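Local coordinates for protein disulfide-isomerase A4 (Rattus norvegicus, PDB 3EC3) that catalyses the rearrangement of disulfide bonds in proteins, in the endoplasmic reticulum, and is represented here by its two noncatalytic thioredoxin-like domains, at residues A[69-79]-A[90-98]; A[158-169]-A[216-227]. The protein carries 1 engineered substitution. All blocks are in the same frame, centred on the assembly; numbering follows the deposited sequence.

In the fold
Interactions 1 and 2 sit in different domains of this noncatalytic b-b' fragment. Their centres are about 30 Å apart and their nearest atoms about 10 Å, so the two contacts do not touch. Each domain has a mixed five-stranded sheet with strand order 1-3-2-4-5. Interaction 1 is the terminal hairpin of the first sheet; interaction 2 joins two helices packed on the second. The folds correspond: helix 103-113, which covers one face of interaction 1, is the first-domain counterpart of helix 216-227 in interaction 2. Tyr88, in the loop between the two strands of interaction 1, reaches the other domain by a hydrogen bond to Glu161 and a cation-pi contact with Lys164.

Interaction 1 of 2, residues A[69-79]-A[90-98]; sequences LKVSLGKLVLM and PRMHVMDVQ
Met92 SE lies against Val77 CG1 (4.0 Å) and Val71 CG1, with the carbonyl Leu69 O still closer to it at 3.1 Å. The chain bends at its last torsion, turning CE of Met92 toward SE of Met79, also 4.0 Å away. On the reverse face of the two strands, Leu76 CB meets Val97 CG2 at 3.7 Å, and the end of Met95 folds back over Leu76; Ile106 and Tyr109 of helix 103-113 cover this side. The axes of strands 75-79 and 93-96 run antiparallel at 163°. Leu76 and Met95 form one hydrogen-bonded pair (Leu76 N to Met95 O, 2.8 Å), Leu78 and His93 the next, all four bonds lying in their carbonyl planes. Farther along, Val97 N reaches Gly74 O at 3.0 Å from above the carbonyl plane. At the polar edge Lys75 kinks at chi2 (-75°), which lays its CD 3.8 Å from Val94 CG1 and brings NZ over the carboxylate plane of Asp96, in a salt bridge to OD1 whose exact length is doubtful. With an alanine in its place, Asp96 would probably lose its charged mate and Val94 the methylenes lying against it. Gly74 and Lys75 form a G1 beta bulge opposite Val32 of the inner neighbour strand 28-32. The whole is the antiparallel hairpin that ends a thioredoxin-fold sheet, with 93-96 as its outermost strand.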
loop_
_atom_site.group_PDB
_atom_site.type_symbol
_atom_site.label_atom_id
_atom_site.label_comp_id
_atom_site.label_asym_id
_atom_site.label_seq_id
_atom_site.Cartn_x
_atom_site.Cartn_y
_atom_site.Cartn_z
ATOM N N LEU A 69 -19.378 8.950 -1.633
ATOM C CA LEU A 69 -18.600 7.760 -1.301
ATOM C C LEU A 69 -19.438 6.503 -1.208
ATOM O O LEU A 69 -18.899 5.420 -0.955
ATOM C CB LEU A 69 -17.876 7.924 0.027
ATOM C CG LEU A 69 -16.795 8.991 0.075
ATOM C CD1 LEU A 69 -16.206 8.997 1.477
ATOM C CD2 LEU A 69 -15.743 8.737 -1.007
ATOM N N LYS A 70 -20.739 6.662 -1.353
ATOM C CA LYS A 70 -21.698 5.577 -1.280
ATOM C C LYS A 70 -21.696 4.853 0.097
ATOM O O LYS A 70 -21.870 3.639 0.178
ATOM C CB LYS A 70 -21.533 4.651 -2.521
ATOM C CG LYS A 70 -21.767 5.416 -3.853
ATOM C CD LYS A 70 -22.227 4.498 -5.065
ATOM C CE LYS A 70 -23.280 5.205 -5.951
ATOM N NZ LYS A 70 -23.947 4.294 -6.989
ATOM N N VAL A 71 -21.544 5.627 1.174
ATOM C CA VAL A 71 -21.551 5.085 2.551
ATOM C C VAL A 71 -22.545 5.837 3.416
ATOM O O VAL A 71 -22.813 7.017 3.170
ATOM C CB VAL A 71 -20.144 5.155 3.244
ATOM C CG1 VAL A 71 -19.077 4.379 2.465
ATOM C CG2 VAL A 71 -19.697 6.610 3.501
ATOM N N SER A 72 -23.096 5.192 4.437
ATOM C CA SER A 72 -23.893 5.956 5.410
ATOM C C SER A 72 -22.934 6.546 6.462
ATOM O O SER A 72 -21.712 6.302 6.413
ATOM C CB SER A 72 -24.994 5.106 6.049
ATOM O OG SER A 72 -24.441 3.904 6.541
ATOM N N LEU A 73 -23.455 7.366 7.373
ATOM C CA LEU A 73 -22.595 7.990 8.388
ATOM C C LEU A 73 -22.220 6.910 9.399
ATOM O O LEU A 73 -22.948 5.908 9.559
ATOM C CB LEU A 73 -23.287 9.219 9.041
ATOM C CG LEU A 73 -23.662 10.377 8.081
ATOM C CD1 LEU A 73 -24.521 11.473 8.751
ATOM C CD2 LEU A 73 -22.461 10.997 7.397
ATOM N N GLY A 74 -21.089 7.067 10.067
ATOM C CA GLY A 74 -20.692 6.153 11.139
ATOM C C GLY A 74 -19.755 5.090 10.630
ATOM O O GLY A 74 -19.889 3.914 10.972
ATOM N N LYS A 75 -18.818 5.500 9.776
ATOM C CA LYS A 75 -17.935 4.563 9.114
ATOM C C LYS A 75 -16.476 5.039 9.077
ATOM O O LYS A 75 -16.178 6.234 8.999
ATOM C CB LYS A 75 -18.386 4.334 7.646
ATOM C CG LYS A 75 -19.888 3.958 7.427
ATOM C CD LYS A 75 -20.175 2.546 7.801
ATOM C CE LYS A 75 -21.646 2.206 7.596
ATOM N NZ LYS A 75 -21.976 1.082 8.515
ATOM N N LEU A 76 -15.557 4.087 9.055
ATOM C CA LEU A 76 -14.184 4.379 8.727
ATOM C C LEU A 76 -13.970 3.841 7.292
ATOM O O LEU A 76 -14.283 2.676 7.014
ATOM C CB LEU A 76 -13.320 3.610 9.718
ATOM C CG LEU A 76 -11.809 3.765 9.879
ATOM C CD1 LEU A 76 -11.076 2.436 9.781
ATOM C CD2 LEU A 76 -11.178 4.944 9.108
ATOM N N VAL A 77 -13.434 4.666 6.390
ATOM C CA VAL A 77 -13.331 4.288 4.989
ATOM C C VAL A 77 -11.843 4.426 4.662
ATOM O O VAL A 77 -11.244 5.454 4.967
ATOM C CB VAL A 77 -14.171 5.229 4.093
ATOM C CG1 VAL A 77 -13.969 4.876 2.632
ATOM C CG2 VAL A 77 -15.682 5.193 4.498
ATOM N N LEU A 78 -11.258 3.398 4.056
ATOM C CA LEU A 78 -9.871 3.458 3.615
ATOM C C LEU A 78 -9.880 3.254 2.114
ATOM O O LEU A 78 -10.498 2.266 1.607
ATOM C CB LEU A 78 -9.034 2.361 4.253
ATOM C CG LEU A 78 -8.268 2.746 5.536
ATOM C CD1 LEU A 78 -9.225 2.703 6.640
ATOM C CD2 LEU A 78 -7.098 1.723 5.774
HETATM N N MSE A 79 -9.209 4.157 1.412
HETATM C CA MSE A 79 -9.141 4.097 -0.020
HETATM C C MSE A 79 -7.706 4.300 -0.459
HETATM O O MSE A 79 -6.913 4.918 0.259
HETATM C CB MSE A 79 -10.021 5.190 -0.606
HETATM C CG MSE A 79 -11.482 4.995 -0.296
HETATM SE SE MSE A 79 -12.516 6.518 -0.954
HETATM C CE MSE A 79 -12.088 7.758 0.491
ATOM N N PRO A 90 -11.261 -3.891 -3.827
ATOM C CA PRO A 90 -12.381 -2.932 -3.798
ATOM C C PRO A 90 -11.825 -1.512 -3.740
ATOM O O PRO A 90 -10.690 -1.320 -3.235
ATOM C CB PRO A 90 -13.124 -3.286 -2.493
ATOM C CG PRO A 90 -12.121 -4.035 -1.660
ATOM C CD PRO A 90 -11.148 -4.689 -2.591
ATOM N N ARG A 91 -12.556 -0.521 -4.258
ATOM C CA ARG A 91 -12.115 0.850 -4.148
ATOM C C ARG A 91 -12.126 1.348 -2.712
ATOM O O ARG A 91 -11.435 2.317 -2.377
ATOM C CB ARG A 91 -12.979 1.770 -5.006
ATOM C CG ARG A 91 -12.893 1.433 -6.496
ATOM C CD ARG A 91 -11.870 2.290 -7.142
ATOM N NE ARG A 91 -11.718 2.043 -8.571
ATOM C CZ ARG A 91 -12.237 2.813 -9.527
ATOM N NH1 ARG A 91 -12.961 3.886 -9.205
ATOM N NH2 ARG A 91 -12.037 2.504 -10.816
HETATM N N MSE A 92 -12.948 0.730 -1.871
HETATM C CA MSE A 92 -12.953 1.138 -0.478
HETATM C C MSE A 92 -13.056 -0.025 0.441
HETATM O O MSE A 92 -13.741 -1.010 0.131
HETATM C CB MSE A 92 -14.054 2.168 -0.169
HETATM C CG MSE A 92 -15.329 2.090 -0.935
HETATM SE SE MSE A 92 -16.256 3.819 -0.439
HETATM C CE MSE A 92 -15.883 4.735 -2.061
ATOM N N HIS A 93 -12.350 0.066 1.558
ATOM C CA HIS A 93 -12.593 -0.838 2.679
ATOM C C HIS A 93 -13.342 -0.039 3.726
ATOM O O HIS A 93 -12.873 1.026 4.111
ATOM C CB HIS A 93 -11.273 -1.354 3.208
ATOM C CG HIS A 93 -10.727 -2.495 2.389
ATOM N ND1 HIS A 93 -9.784 -2.317 1.411
ATOM C CD2 HIS A 93 -10.991 -3.819 2.420
ATOM C CE1 HIS A 93 -9.465 -3.487 0.880
ATOM N NE2 HIS A 93 -10.178 -4.417 1.479
ATOM N N VAL A 94 -14.501 -0.555 4.171
ATOM C CA VAL A 94 -15.408 0.182 5.036
ATOM C C VAL A 94 -15.667 -0.598 6.332
ATOM O O VAL A 94 -16.010 -1.801 6.279
ATOM C CB VAL A 94 -16.748 0.469 4.309
ATOM C CG1 VAL A 94 -17.697 1.248 5.202
ATOM C CG2 VAL A 94 -16.492 1.274 3.013
HETATM N N MSE A 95 -15.454 0.058 7.475
HETATM C CA MSE A 95 -15.680 -0.544 8.791
HETATM C C MSE A 95 -16.708 0.282 9.551
HETATM O O MSE A 95 -16.635 1.503 9.543
HETATM C CB MSE A 95 -14.393 -0.591 9.606
HETATM C CG MSE A 95 -14.577 -1.184 11.007
HETATM SE SE MSE A 95 -12.909 -1.074 11.988
HETATM C CE MSE A 95 -12.707 0.636 12.039
ATOM N N ASP A 96 -17.677 -0.394 10.172
ATOM C CA ASP A 96 -18.646 0.281 11.046
ATOM C C ASP A 96 -17.919 0.793 12.259
ATOM O O ASP A 96 -17.118 0.066 12.840
ATOM C CB ASP A 96 -19.768 -0.681 11.530
ATOM C CG ASP A 96 -20.612 -1.251 10.387
ATOM O OD1 ASP A 96 -20.459 -0.794 9.223
ATOM O OD2 ASP A 96 -21.454 -2.165 10.648
ATOM N N VAL A 97 -18.195 2.045 12.653
ATOM C CA VAL A 97 -17.582 2.628 13.842
ATOM C C VAL A 97 -18.620 3.358 14.688
ATOM O O VAL A 97 -19.214 4.340 14.229
ATOM C CB VAL A 97 -16.414 3.620 13.521
ATOM C CG1 VAL A 97 -15.866 4.239 14.813
ATOM C CG2 VAL A 97 -15.276 2.912 12.787
ATOM N N GLN A 98 -18.848 2.861 15.907
ATOM C CA GLN A 98 -19.671 3.609 16.866
ATOM C C GLN A 98 -19.036 3.760 18.231
ATOM O O GLN A 98 -17.868 3.457 18.414
ATOM C CB GLN A 98 -21.063 3.011 16.986
ATOM C CG GLN A 98 -21.076 1.543 17.179
ATOM C CD GLN A 98 -22.243 0.959 16.471
ATOM O OE1 GLN A 98 -23.134 0.409 17.094
ATOM N NE2 GLN A 98 -22.277 1.129 15.145
HETATM O O HOH W 1 -8.557 0.620 0.317
#

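Interaction 2 of 2, residues A[158-169]-A[216-227]; sequences KVLEVAKDFPEY and SDALREFVMAFK. Unlike the reference sequence in segment 216-227: Arg220 (reference Gln).
Val223 CG1 sits over one face of the Phe166 ring, 3.6 Å from its centroid, a CH-pi contact. Met224 SE and Lys227 CE lie at that ring's edge. Phe166 CE1 lies on a face of the guanidinium of Arg220 (glutamine in the reference sequence), while Asp165 OD2 forms a salt bridge to Arg220 NH1 near the guanidinium plane at 2.8 Å, in a network with Lys164. Glu168 CG lies 3.5 Å above the centre of the Tyr169 ring, and the edge of Phe226 points at a face of Tyr169, a T-shaped pair with centroids 5.5 Å apart and planes at 76°. Extended at chi1 (180°), Lys227 runs past Tyr169 OH before bending; its NZ makes a salt bridge to Glu168 OE2 at 2.7 Å and donates to Tyr169 OH at 3.0 Å. Away from the rings, Val162 CG2 packs on Leu219 CD2 at 3.8 Å, and Ser216 OG donates to a lone pair of Lys158 O at 2.6 Å. The helix axes make 40°, and Val162 and Leu219 reach Phe171 and Ala197 on the sheet below. Two helices side by side on one sheet face are characteristic of the thioredoxin fold.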
loop_
_atom_site.group_PDB
_atom_site.type_symbol
_atom_site.label_atom_id
_atom_site.label_comp_id
_atom_site.label_asym_id
_atom_site.label_seq_id
_atom_site.Cartn_x
_atom_site.Cartn_y
_atom_site.Cartn_z
ATOM N N LYS A 158 1.931 -6.615 -14.177
ATOM C CA LYS A 158 2.510 -7.985 -14.165
ATOM C C LYS A 158 2.711 -8.457 -12.745
ATOM O O LYS A 158 2.536 -9.667 -12.436
ATOM C CB LYS A 158 3.857 -7.960 -14.879
ATOM C CG LYS A 158 3.710 -7.708 -16.401
ATOM C CD LYS A 158 5.101 -7.848 -17.045
ATOM C CE LYS A 158 5.096 -8.061 -18.552
ATOM N NZ LYS A 158 3.798 -7.815 -19.193
ATOM N N VAL A 159 3.098 -7.514 -11.885
ATOM C CA VAL A 159 3.284 -7.817 -10.462
ATOM C C VAL A 159 1.948 -8.141 -9.772
ATOM O O VAL A 159 1.838 -9.116 -9.010
ATOM C CB VAL A 159 4.029 -6.676 -9.721
ATOM C CG1 VAL A 159 4.393 -7.138 -8.252
ATOM C CG2 VAL A 159 5.288 -6.298 -10.510
ATOM N N LEU A 160 0.919 -7.360 -10.078
ATOM C CA LEU A 160 -0.408 -7.569 -9.485
ATOM C C LEU A 160 -0.990 -8.955 -9.803
ATOM O O LEU A 160 -1.635 -9.625 -8.955
ATOM C CB LEU A 160 -1.345 -6.515 -10.058
ATOM C CG LEU A 160 -1.335 -5.117 -9.403
ATOM C CD1 LEU A 160 -1.989 -4.098 -10.346
ATOM C CD2 LEU A 160 -2.097 -5.184 -8.065
ATOM N N GLU A 161 -0.742 -9.393 -11.024
ATOM C CA GLU A 161 -1.102 -10.776 -11.419
ATOM C C GLU A 161 -0.544 -11.885 -10.512
ATOM O O GLU A 161 -1.218 -12.902 -10.314
ATOM C CB GLU A 161 -0.774 -11.018 -12.891
ATOM C CG GLU A 161 -1.601 -10.128 -13.817
ATOM C CD GLU A 161 -3.098 -10.452 -13.767
ATOM O OE1 GLU A 161 -3.470 -11.643 -13.831
ATOM O OE2 GLU A 161 -3.915 -9.532 -13.683
ATOM N N VAL A 162 0.660 -11.704 -9.969
ATOM C CA VAL A 162 1.233 -12.681 -9.058
ATOM C C VAL A 162 0.786 -12.391 -7.632
ATOM O O VAL A 162 0.379 -13.292 -6.872
ATOM C CB VAL A 162 2.793 -12.700 -9.180
ATOM C CG1 VAL A 162 3.414 -13.784 -8.287
ATOM C CG2 VAL A 162 3.217 -12.996 -10.660
ATOM N N ALA A 163 0.876 -11.118 -7.249
ATOM C CA ALA A 163 0.492 -10.701 -5.904
ATOM C C ALA A 163 -0.851 -11.250 -5.464
ATOM O O ALA A 163 -1.005 -11.660 -4.304
ATOM C CB ALA A 163 0.537 -9.116 -5.797
ATOM N N LYS A 164 -1.847 -11.266 -6.349
ATOM C CA LYS A 164 -3.207 -11.662 -5.927
ATOM C C LYS A 164 -3.267 -13.127 -5.540
ATOM O O LYS A 164 -4.202 -13.544 -4.859
ATOM C CB LYS A 164 -4.217 -11.433 -7.039
ATOM C CG LYS A 164 -3.980 -12.298 -8.241
ATOM C CD LYS A 164 -5.295 -12.504 -8.984
ATOM C CE LYS A 164 -5.021 -12.836 -10.454
ATOM N NZ LYS A 164 -4.093 -13.978 -10.541
ATOM N N ASP A 165 -2.279 -13.889 -5.992
ATOM C CA ASP A 165 -2.228 -15.345 -5.739
ATOM C C ASP A 165 -1.462 -15.730 -4.486
ATOM O O ASP A 165 -1.552 -16.902 -4.009
ATOM C CB ASP A 165 -1.622 -16.047 -6.944
ATOM C CG ASP A 165 -2.595 -16.146 -8.090
ATOM O OD1 ASP A 165 -3.813 -16.025 -7.844
ATOM O OD2 ASP A 165 -2.142 -16.344 -9.237
ATOM N N PHE A 166 -0.733 -14.757 -3.928
ATOM C CA PHE A 166 0.085 -14.972 -2.736
ATOM C C PHE A 166 -0.224 -13.949 -1.651
ATOM O O PHE A 166 0.650 -13.138 -1.291
ATOM C CB PHE A 166 1.572 -14.955 -3.080
ATOM C CG PHE A 166 1.984 -16.079 -4.036
ATOM C CD1 PHE A 166 1.961 -15.888 -5.423
ATOM C CD2 PHE A 166 2.397 -17.303 -3.534
ATOM C CE1 PHE A 166 2.328 -16.939 -6.303
ATOM C CE2 PHE A 166 2.788 -18.363 -4.396
ATOM C CZ PHE A 166 2.746 -18.174 -5.782
ATOM N N PRO A 167 -1.461 -13.972 -1.138
ATOM C CA PRO A 167 -1.795 -12.964 -0.145
ATOM C C PRO A 167 -0.941 -13.062 1.110
ATOM O O PRO A 167 -0.925 -12.139 1.923
ATOM C CB PRO A 167 -3.264 -13.268 0.161
ATOM C CG PRO A 167 -3.427 -14.764 -0.160
ATOM C CD PRO A 167 -2.612 -14.868 -1.414
ATOM N N GLU A 168 -0.267 -14.198 1.287
ATOM C CA GLU A 168 0.574 -14.428 2.456
ATOM C C GLU A 168 1.906 -13.649 2.406
ATOM O O GLU A 168 2.620 -13.542 3.440
ATOM C CB GLU A 168 0.864 -15.923 2.588
ATOM C CG GLU A 168 1.699 -16.481 1.422
ATOM C CD GLU A 168 0.845 -17.086 0.302
ATOM O OE1 GLU A 168 -0.343 -16.704 0.159
ATOM O OE2 GLU A 168 1.352 -17.975 -0.412
ATOM N N TYR A 169 2.239 -13.085 1.227
ATOM C CA TYR A 169 3.424 -12.230 1.092
ATOM C C TYR A 169 2.987 -10.814 0.700
ATOM O O TYR A 169 1.941 -10.653 0.077
ATOM C CB TYR A 169 4.362 -12.773 -0.004
ATOM C CG TYR A 169 4.707 -14.241 0.185
ATOM C CD1 TYR A 169 4.969 -14.755 1.466
ATOM C CD2 TYR A 169 4.780 -15.109 -0.911
ATOM C CE1 TYR A 169 5.298 -16.119 1.669
ATOM C CE2 TYR A 169 5.113 -16.477 -0.725
ATOM C CZ TYR A 169 5.364 -16.966 0.550
ATOM O OH TYR A 169 5.676 -18.299 0.708
ATOM N N SER A 216 4.944 -12.186 -15.625
ATOM C CA SER A 216 4.275 -12.776 -14.461
ATOM C C SER A 216 4.677 -14.212 -14.135
ATOM O O SER A 216 4.892 -14.541 -12.975
ATOM C CB SER A 216 2.765 -12.656 -14.601
ATOM O OG SER A 216 2.464 -11.277 -14.453
ATOM N N ASP A 217 4.775 -15.039 -15.171
ATOM C CA ASP A 217 5.223 -16.436 -15.038
ATOM C C ASP A 217 6.566 -16.582 -14.336
ATOM O O ASP A 217 6.698 -17.367 -13.382
ATOM C CB ASP A 217 5.293 -17.097 -16.410
ATOM C CG ASP A 217 3.925 -17.350 -16.998
ATOM O OD1 ASP A 217 2.950 -17.447 -16.219
ATOM O OD2 ASP A 217 3.817 -17.447 -18.239
ATOM N N ALA A 218 7.545 -15.812 -14.800
ATOM C CA ALA A 218 8.879 -15.837 -14.242
ATOM C C ALA A 218 8.836 -15.375 -12.787
ATOM O O ALA A 218 9.413 -16.028 -11.893
ATOM C CB ALA A 218 9.791 -14.965 -15.067
ATOM N N LEU A 219 8.120 -14.270 -12.530
ATOM C CA LEU A 219 7.909 -13.847 -11.164
ATOM C C LEU A 219 7.169 -14.906 -10.341
ATOM O O LEU A 219 7.554 -15.172 -9.211
ATOM C CB LEU A 219 7.180 -12.484 -11.097
ATOM C CG LEU A 219 6.966 -11.939 -9.666
ATOM C CD1 LEU A 219 8.312 -11.629 -9.014
ATOM C CD2 LEU A 219 6.034 -10.675 -9.690
ATOM N N ARG A 220 6.123 -15.520 -10.885
ATOM C CA ARG A 220 5.404 -16.560 -10.122
ATOM C C ARG A 220 6.292 -17.773 -9.742
ATOM O O ARG A 220 6.146 -18.342 -8.654
ATOM C CB ARG A 220 4.136 -17.062 -10.843
ATOM C CG ARG A 220 3.085 -17.547 -9.827
ATOM C CD ARG A 220 2.288 -18.777 -10.228
ATOM N NE ARG A 220 1.730 -19.423 -9.025
ATOM C CZ ARG A 220 0.490 -19.245 -8.548
ATOM N NH1 ARG A 220 -0.365 -18.454 -9.183
ATOM N NH2 ARG A 220 0.091 -19.885 -7.443
ATOM N N GLU A 221 7.202 -18.130 -10.646
ATOM C CA GLU A 221 8.145 -19.241 -10.445
ATOM C C GLU A 221 9.147 -18.973 -9.321
ATOM O O GLU A 221 9.439 -19.856 -8.516
ATOM C CB GLU A 221 8.867 -19.538 -11.758
ATOM C CG GLU A 221 7.907 -19.958 -12.862
ATOM C CD GLU A 221 8.585 -20.327 -14.198
ATOM O OE1 GLU A 221 9.666 -19.780 -14.544
ATOM O OE2 GLU A 221 8.005 -21.156 -14.923
ATOM N N PHE A 222 9.658 -17.748 -9.282
ATOM C CA PHE A 222 10.589 -17.248 -8.270
ATOM C C PHE A 222 9.974 -17.266 -6.862
ATOM O O PHE A 222 10.588 -17.780 -5.916
ATOM C CB PHE A 222 11.031 -15.832 -8.691
ATOM C CG PHE A 222 11.906 -15.102 -7.698
ATOM C CD1 PHE A 222 11.526 -13.828 -7.243
ATOM C CD2 PHE A 222 13.125 -15.631 -7.274
ATOM C CE1 PHE A 222 12.324 -13.107 -6.353
ATOM C CE2 PHE A 222 13.937 -14.928 -6.380
ATOM C CZ PHE A 222 13.539 -13.662 -5.915
ATOM N N VAL A 223 8.762 -16.714 -6.734
ATOM C CA VAL A 223 7.993 -16.762 -5.476
ATOM C C VAL A 223 7.646 -18.215 -5.051
ATOM O O VAL A 223 7.745 -18.563 -3.862
ATOM C CB VAL A 223 6.712 -15.874 -5.570
ATOM C CG1 VAL A 223 5.807 -16.050 -4.355
ATOM C CG2 VAL A 223 7.112 -14.371 -5.778
HETATM N N MSE A 224 7.229 -19.042 -6.003
HETATM C CA MSE A 224 6.935 -20.448 -5.723
HETATM C C MSE A 224 8.197 -21.166 -5.227
HETATM O O MSE A 224 8.150 -21.930 -4.242
HETATM C CB MSE A 224 6.362 -21.165 -6.955
HETATM C CG MSE A 224 4.838 -21.139 -7.054
HETATM SE SE MSE A 224 4.009 -22.050 -5.502
HETATM C CE MSE A 224 2.076 -21.823 -5.888
ATOM N N ALA A 225 9.324 -20.903 -5.887
ATOM C CA ALA A 225 10.585 -21.569 -5.514
ATOM C C ALA A 225 10.995 -21.125 -4.105
ATOM O O ALA A 225 11.468 -21.950 -3.287
ATOM C CB ALA A 225 11.672 -21.291 -6.528
ATOM N N PHE A 226 10.758 -19.843 -3.815
ATOM C CA PHE A 226 10.950 -19.295 -2.475
ATOM C C PHE A 226 10.106 -20.028 -1.433
ATOM O O PHE A 226 10.622 -20.441 -0.401
ATOM C CB PHE A 226 10.622 -17.801 -2.410
ATOM C CG PHE A 226 10.527 -17.269 -0.980
ATOM C CD1 PHE A 226 9.286 -17.060 -0.374
ATOM C CD2 PHE A 226 11.686 -17.014 -0.243
ATOM C CE1 PHE A 226 9.206 -16.581 0.928
ATOM C CE2 PHE A 226 11.622 -16.549 1.077
ATOM C CZ PHE A 226 10.390 -16.330 1.665
ATOM N N LYS A 227 8.812 -20.166 -1.723
ATOM C CA LYS A 227 7.829 -20.785 -0.836
ATOM C C LYS A 227 8.239 -22.198 -0.491
ATOM O O LYS A 227 8.109 -22.647 0.666
ATOM C CB LYS A 227 6.484 -20.849 -1.555
ATOM C CG LYS A 227 5.345 -21.477 -0.756
ATOM C CD LYS A 227 4.091 -21.434 -1.619
ATOM C CE LYS A 227 2.903 -20.763 -0.944
ATOM N NZ LYS A 227 3.188 -19.801 0.176
#